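Long-range contacts in possible adhesin (Caldicellulosiruptor kronotskyensis, PDB 4WA0), which probably mediates attachment of the extremely thermophilic bacterium to cellulose, this piece being the C-terminal beta-helix domain of a tapirin: residues I47-S52 with V73-Y78; D96-Y101 with F116-S121. All blocks are in the same frame, centred on the assembly; numbering follows the deposited sequence. Where two conformers were deposited one is given.

Contact 1: I47-S52 with V73-Y78; sequences IDNLIS and VRNIIY
Asn49 and Asn75 meet at a corner of the beta-helix, their side chains alongside each other and their amide planes nearly perpendicular, at 82°. Asn49 OD1 accepts twice: Asn75 ND2 comes onto a lone pair in the carbonyl plane at 2.9 Å, while Ile76 N reaches the same OD1 from 3.2 Å, tilted out of that plane. Asn49 ND2 is held in turn by Ser30 OG one coil back, so the amide is fixed in its rotation and bridges three successive coils. A salt bridge lies at the outer side of the turn. An extended Arg74 side chain presents NH1 to Asp48 OD1 at 2.9 Å; the carboxylate oxygen lies in the guanidinium plane but is met from above its own plane, 54° out. Arg74 NH2 hydrogen-bonds to Asn28 OD1.

Backbone bonds run throughout, from Arg74 N to Ile47 O at 2.8 Å as far as Ser52 N to Tyr78 O, also 2.8 Å. Asn75 is an extra residue that moves the register by one between the Ile47-Val73 and Leu50-Ile77 pairs.

Apolar packing lines the inner face, where Val73 CG2 touches both Ile47 CG1 and Leu50 CB at 4.1 Å. On the other face Ile51 CG2 approaches Tyr78 CD1, where Ile222 of helix 217-224 packs on both. Stacked parallel strands around an apolar interior mark a parallel beta-helix, and the asparagine pair recalls the asparagine stacks at turns of other such folds.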
loop_
_atom_site.group_PDB
_atom_site.type_symbol
_atom_site.label_atom_id
_atom_site.label_comp_id
_atom_site.label_asym_id
_atom_site.label_seq_id
_atom_site.Cartn_x
_atom_site.Cartn_y
_atom_site.Cartn_z
ATOM N N ILE A 47 -0.349 -8.416 -1.055
ATOM C CA ILE A 47 -1.431 -8.083 -0.166
ATOM C C ILE A 47 -2.738 -7.930 -0.856
ATOM O O ILE A 47 -2.827 -7.925 -2.092
ATOM C CB ILE A 47 -1.100 -6.780 0.639
ATOM C CG1 ILE A 47 -0.926 -5.586 -0.310
ATOM C CG2 ILE A 47 0.094 -7.049 1.547
ATOM C CD1 ILE A 47 -0.524 -4.298 0.355
ATOM N N ASP A 48 -3.809 -7.844 -0.074
ATOM C CA ASP A 48 -5.120 -7.726 -0.663
ATOM C C ASP A 48 -5.482 -6.309 -1.016
ATOM O O ASP A 48 -6.000 -6.074 -2.102
ATOM C CB ASP A 48 -6.195 -8.213 0.305
ATOM C CG ASP A 48 -6.106 -9.720 0.605
ATOM O OD1 ASP A 48 -5.905 -10.515 -0.315
ATOM O OD2 ASP A 48 -6.292 -10.160 1.768
ATOM N N ASN A 49 -5.257 -5.357 -0.130
ATOM C CA ASN A 49 -5.618 -3.994 -0.453
ATOM C C ASN A 49 -4.498 -3.081 0.096
ATOM O O ASN A 49 -3.912 -3.428 1.137
ATOM C CB ASN A 49 -6.880 -3.618 0.240
ATOM C CG ASN A 49 -8.071 -4.467 -0.172
ATOM O OD1 ASN A 49 -8.662 -4.263 -1.245
ATOM N ND2 ASN A 49 -8.402 -5.440 0.656
ATOM N N LEU A 50 -4.342 -1.926 -0.524
ATOM C CA LEU A 50 -3.369 -0.897 -0.097
ATOM C C LEU A 50 -4.061 0.470 -0.152
ATOM O O LEU A 50 -4.430 0.940 -1.256
ATOM C CB LEU A 50 -2.156 -0.933 -1.022
ATOM C CG LEU A 50 -1.045 0.080 -0.896
ATOM C CD1 LEU A 50 -0.442 -0.046 0.483
ATOM C CD2 LEU A 50 -0.055 -0.100 -2.004
ATOM N N ILE A 51 -4.347 1.036 1.010
ATOM C CA ILE A 51 -5.198 2.230 1.115
ATOM C C ILE A 51 -4.489 3.383 1.749
ATOM O O ILE A 51 -4.027 3.223 2.887
ATOM C CB ILE A 51 -6.489 1.906 1.895
ATOM C CG1 ILE A 51 -7.201 0.781 1.181
ATOM C CG2 ILE A 51 -7.403 3.134 2.115
ATOM C CD1 ILE A 51 -8.240 0.086 1.990
ATOM N N SER A 52 -4.489 4.513 1.033
ATOM C CA SER A 52 -4.069 5.774 1.606
ATOM C C SER A 52 -5.137 6.852 1.495
ATOM O O SER A 52 -5.595 7.136 0.400
ATOM C CB SER A 52 -2.826 6.303 0.969
ATOM O OG SER A 52 -2.470 7.581 1.532
ATOM N N VAL A 73 -1.043 -6.344 -5.359
ATOM C CA VAL A 73 -2.252 -6.024 -4.629
ATOM C C VAL A 73 -3.386 -6.753 -5.324
ATOM O O VAL A 73 -3.698 -6.487 -6.499
ATOM C CB VAL A 73 -2.490 -4.514 -4.562
ATOM C CG1 VAL A 73 -3.785 -4.232 -3.797
ATOM C CG2 VAL A 73 -1.292 -3.757 -3.915
ATOM N N ARG A 74 -4.008 -7.673 -4.597
ATOM C CA ARG A 74 -4.967 -8.591 -5.188
ATOM C C ARG A 74 -6.295 -7.944 -5.466
ATOM O O ARG A 74 -7.060 -8.454 -6.312
ATOM C CB ARG A 74 -5.175 -9.821 -4.301
ATOM C CG ARG A 74 -3.936 -10.666 -4.072
ATOM C CD ARG A 74 -4.324 -11.733 -3.051
ATOM N NE ARG A 74 -3.169 -12.452 -2.607
ATOM C CZ ARG A 74 -2.740 -12.561 -1.350
ATOM N NH1 ARG A 74 -3.408 -12.078 -0.330
ATOM N NH2 ARG A 74 -1.672 -13.327 -1.130
ATOM N N ASN A 75 -6.625 -6.906 -4.743
ATOM C CA ASN A 75 -7.855 -6.210 -4.891
ATOM C C ASN A 75 -7.562 -4.728 -5.208
ATOM O O ASN A 75 -7.236 -4.426 -6.337
ATOM C CB ASN A 75 -8.812 -6.479 -3.699
ATOM C CG ASN A 75 -10.148 -5.904 -3.963
ATOM O OD1 ASN A 75 -10.635 -6.015 -5.099
ATOM N ND2 ASN A 75 -10.764 -5.282 -2.982
ATOM N N ILE A 76 -7.636 -3.831 -4.229
ATOM C CA ILE A 76 -7.673 -2.406 -4.486
ATOM C C ILE A 76 -6.459 -1.637 -3.947
ATOM O O ILE A 76 -6.047 -1.859 -2.841
ATOM C CB ILE A 76 -8.966 -1.786 -3.891
ATOM C CG1 ILE A 76 -10.208 -2.324 -4.636
ATOM C CG2 ILE A 76 -8.889 -0.263 -3.874
ATOM C CD1 ILE A 76 -11.563 -2.081 -3.988
ATOM N N ILE A 77 -5.898 -0.755 -4.769
ATOM C CA ILE A 77 -5.023 0.341 -4.331
ATOM C C ILE A 77 -5.962 1.586 -4.345
ATOM O O ILE A 77 -6.463 1.982 -5.426
ATOM C CB ILE A 77 -3.813 0.539 -5.278
ATOM C CG1 ILE A 77 -2.899 -0.715 -5.273
ATOM C CG2 ILE A 77 -2.993 1.760 -4.857
ATOM C CD1 ILE A 77 -1.664 -0.611 -6.064
ATOM N N TYR A 78 -6.069 2.246 -3.213
ATOM C CA TYR A 78 -6.850 3.448 -3.112
ATOM C C TYR A 78 -5.981 4.560 -2.671
ATOM O O TYR A 78 -5.343 4.449 -1.665
ATOM C CB TYR A 78 -8.021 3.240 -2.170
ATOM C CG TYR A 78 -8.860 4.477 -1.879
ATOM C CD1 TYR A 78 -8.404 5.474 -1.060
ATOM C CD2 TYR A 78 -10.154 4.595 -2.363
ATOM C CE1 TYR A 78 -9.196 6.598 -0.725
ATOM C CE2 TYR A 78 -10.926 5.729 -2.081
ATOM C CZ TYR A 78 -10.422 6.727 -1.292
ATOM O OH TYR A 78 -11.132 7.836 -0.909
#

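Contact 2: D96-Y101 with F116-S121; sequences DAKTIY and FVQLFS
Ile100 and Phe116 form the dense part of this contact. The methyl CG2 of Ile100 sits over one face of the Phe116 ring, 3.6 Å from its centroid and 16° off the ring normal, a CH-pi contact. Ile100 CG1 is anti to the backbone N (chi1 -180°), which leaves CG2 between N and the carbonyl carbon, directed at the ring, and lets CD1 reach the CZ and CE1 side of the same ring. Ala97 CB closes on the ring edge, 3.9 Å from Phe116 CD1, and Leu119 CG lies 3.8 Å from Ile100 CG2. One methyl thus packs against an aromatic face and a leucine branch together, and Met106 covers Ile100 and Leu119 from the next face of the coil.

On the opposite face of the strand pair, Thr99 and Gln118 lie alongside each other. Gln118 NE2 donates to Thr99 OG1 at 2.9 Å in a nearly straight bond of 170°, with the hydroxyl oxygen in the amide plane. Tyr101 and Phe120 follow, their side chains crossing at about a right angle and coming nearest at Tyr101 CD1 and Phe120 CB, 4.0 Å apart. The Tyr101 hydroxyl hydrogen-bonds to Asp122 OD2.

The corner is looser and reaches solvent. Lys98 and Val117 are both partly exposed; the lysine touches little of the other segment with its side chain, and its NZ goes to Thr1 OG1. Here the backbone supplies the hold, with Lys98 O taking Gln118 N at 2.9 Å, while Ala97 O accepts from Val117 N at 3.2 Å. In-register parallel strands on both sides of a shared corner are the signature of a parallel beta-helix, a solenoid in which like positions stack coil upon coil around an aliphatic and aromatic interior.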
loop_
_atom_site.group_PDB
_atom_site.type_symbol
_atom_site.label_atom_id
_atom_site.label_comp_id
_atom_site.label_asym_id
_atom_site.label_seq_id
_atom_site.Cartn_x
_atom_site.Cartn_y
_atom_site.Cartn_z
ATOM N N ASP A 96 1.419 -4.383 -9.489
ATOM C CA ASP A 96 0.442 -5.190 -10.198
ATOM C C ASP A 96 -0.789 -5.269 -9.321
ATOM O O ASP A 96 -0.694 -5.917 -8.244
ATOM C CB ASP A 96 1.057 -6.568 -10.438
ATOM C CG ASP A 96 0.208 -7.443 -11.298
ATOM O OD1 ASP A 96 -1.004 -7.500 -11.031
ATOM O OD2 ASP A 96 0.773 -8.157 -12.196
ATOM N N ALA A 97 -1.866 -4.542 -9.697
ATOM C CA ALA A 97 -3.103 -4.411 -8.936
ATOM C C ALA A 97 -4.310 -4.739 -9.759
ATOM O O ALA A 97 -4.354 -4.436 -10.935
ATOM C CB ALA A 97 -3.290 -3.019 -8.317
ATOM N N LYS A 98 -5.345 -5.310 -9.142
ATOM C CA LYS A 98 -6.581 -5.496 -9.869
ATOM C C LYS A 98 -7.221 -4.119 -10.110
ATOM O O LYS A 98 -7.604 -3.818 -11.225
ATOM C CB LYS A 98 -7.546 -6.424 -9.099
ATOM C CG LYS A 98 -8.871 -6.671 -9.772
ATOM C CD LYS A 98 -9.614 -7.741 -8.988
ATOM C CE LYS A 98 -11.086 -7.737 -9.315
ATOM N NZ LYS A 98 -11.778 -6.478 -8.916
ATOM N N THR A 99 -7.381 -3.317 -9.081
ATOM C CA THR A 99 -8.192 -2.059 -9.212
ATOM C C THR A 99 -7.325 -0.978 -8.603
ATOM O O THR A 99 -6.749 -1.202 -7.565
ATOM C CB THR A 99 -9.489 -2.118 -8.481
ATOM O OG1 THR A 99 -10.342 -3.174 -8.995
ATOM C CG2 THR A 99 -10.243 -0.769 -8.515
ATOM N N ILE A 100 -7.101 0.127 -9.307
ATOM C CA ILE A 100 -6.417 1.290 -8.683
ATOM C C ILE A 100 -7.318 2.508 -8.851
ATOM O O ILE A 100 -7.855 2.722 -9.957
ATOM C CB ILE A 100 -4.993 1.513 -9.240
ATOM C CG1 ILE A 100 -4.304 2.720 -8.578
ATOM C CG2 ILE A 100 -4.926 1.655 -10.787
ATOM C CD1 ILE A 100 -2.829 2.762 -8.715
ATOM N N TYR A 101 -7.505 3.285 -7.777
ATOM C CA TYR A 101 -8.185 4.533 -7.848
ATOM C C TYR A 101 -7.253 5.593 -7.315
ATOM O O TYR A 101 -6.689 5.395 -6.233
ATOM C CB TYR A 101 -9.431 4.474 -6.961
ATOM C CG TYR A 101 -10.019 5.823 -6.680
ATOM C CD1 TYR A 101 -10.700 6.537 -7.733
ATOM C CD2 TYR A 101 -9.798 6.500 -5.483
ATOM C CE1 TYR A 101 -11.162 7.828 -7.513
ATOM C CE2 TYR A 101 -10.322 7.784 -5.256
ATOM C CZ TYR A 101 -10.973 8.445 -6.266
ATOM O OH TYR A 101 -11.469 9.728 -6.031
ATOM N N PHE A 116 -2.408 -2.966 -14.342
ATOM C CA PHE A 116 -3.699 -2.753 -13.705
ATOM C C PHE A 116 -4.764 -3.454 -14.518
ATOM O O PHE A 116 -4.800 -3.320 -15.728
ATOM C CB PHE A 116 -3.984 -1.279 -13.580
ATOM C CG PHE A 116 -2.890 -0.524 -12.809
ATOM C CD1 PHE A 116 -2.564 -0.909 -11.522
ATOM C CD2 PHE A 116 -2.187 0.550 -13.370
ATOM C CE1 PHE A 116 -1.541 -0.267 -10.837
ATOM C CE2 PHE A 116 -1.210 1.226 -12.678
ATOM C CZ PHE A 116 -0.873 0.807 -11.409
ATOM N N VAL A 117 -5.687 -4.124 -13.861
ATOM C CA VAL A 117 -6.895 -4.571 -14.540
ATOM C C VAL A 117 -7.824 -3.408 -14.801
ATOM O O VAL A 117 -8.231 -3.212 -15.977
ATOM C CB VAL A 117 -7.573 -5.737 -13.797
ATOM C CG1 VAL A 117 -8.867 -6.127 -14.487
ATOM C CG2 VAL A 117 -6.644 -6.908 -13.609
ATOM N N GLN A 118 -8.161 -2.615 -13.774
ATOM C CA GLN A 118 -8.975 -1.430 -13.948
ATOM C C GLN A 118 -8.351 -0.291 -13.204
ATOM O O GLN A 118 -7.872 -0.443 -12.078
ATOM C CB GLN A 118 -10.434 -1.628 -13.622
ATOM C CG GLN A 118 -10.722 -2.264 -12.343
ATOM C CD GLN A 118 -12.205 -2.493 -12.077
ATOM O OE1 GLN A 118 -13.074 -2.442 -12.967
ATOM N NE2 GLN A 118 -12.498 -2.806 -10.826
ATOM N N LEU A 119 -8.275 0.824 -13.896
ATOM C CA LEU A 119 -7.722 2.082 -13.392
ATOM C C LEU A 119 -8.783 3.170 -13.438
ATOM O O LEU A 119 -9.473 3.398 -14.460
ATOM C CB LEU A 119 -6.534 2.470 -14.288
ATOM C CG LEU A 119 -5.760 3.720 -13.897
ATOM C CD1 LEU A 119 -4.323 3.590 -14.292
ATOM C CD2 LEU A 119 -6.375 4.996 -14.464
ATOM N N PHE A 120 -8.871 3.928 -12.349
ATOM C CA PHE A 120 -9.783 5.084 -12.270
ATOM C C PHE A 120 -9.036 6.224 -11.720
ATOM O O PHE A 120 -8.494 6.091 -10.596
ATOM C CB PHE A 120 -10.946 4.775 -11.342
ATOM C CG PHE A 120 -11.838 3.688 -11.823
ATOM C CD1 PHE A 120 -11.580 2.369 -11.516
ATOM C CD2 PHE A 120 -12.943 3.988 -12.605
ATOM C CE1 PHE A 120 -12.386 1.371 -12.013
ATOM C CE2 PHE A 120 -13.747 2.982 -13.111
ATOM C CZ PHE A 120 -13.441 1.679 -12.831
ATOM N N SER A 121 -8.949 7.326 -12.466
ATOM C CA SER A 121 -8.290 8.518 -12.017
ATOM C C SER A 121 -9.231 9.661 -12.220
ATOM O O SER A 121 -9.861 9.789 -13.314
ATOM C CB SER A 121 -6.993 8.801 -12.756
ATOM O OG SER A 121 -6.639 10.175 -12.599
#

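Followed from the N terminus, the chain first passes through 47-52, runs one coil and returns at 73-78, where contact 1 closes a loop of 20 intervening residues. Only then does it reach 96-101, and after 14 intervening residues 116-121 comes alongside to close contact 2. The two loops stand in series, neither enclosing nor crossing the other. They abut: Ile77 O and Tyr101 N, and likewise Val73 N and Asp96 O, are 2.9 Å apart in probable hydrogen bonds. Tyr78 and Tyr101 also meet through their rings. Four successive coils are thereby joined at the same corner, a worked example of how a solenoid grows by repeating one strand pairing while the corner varies.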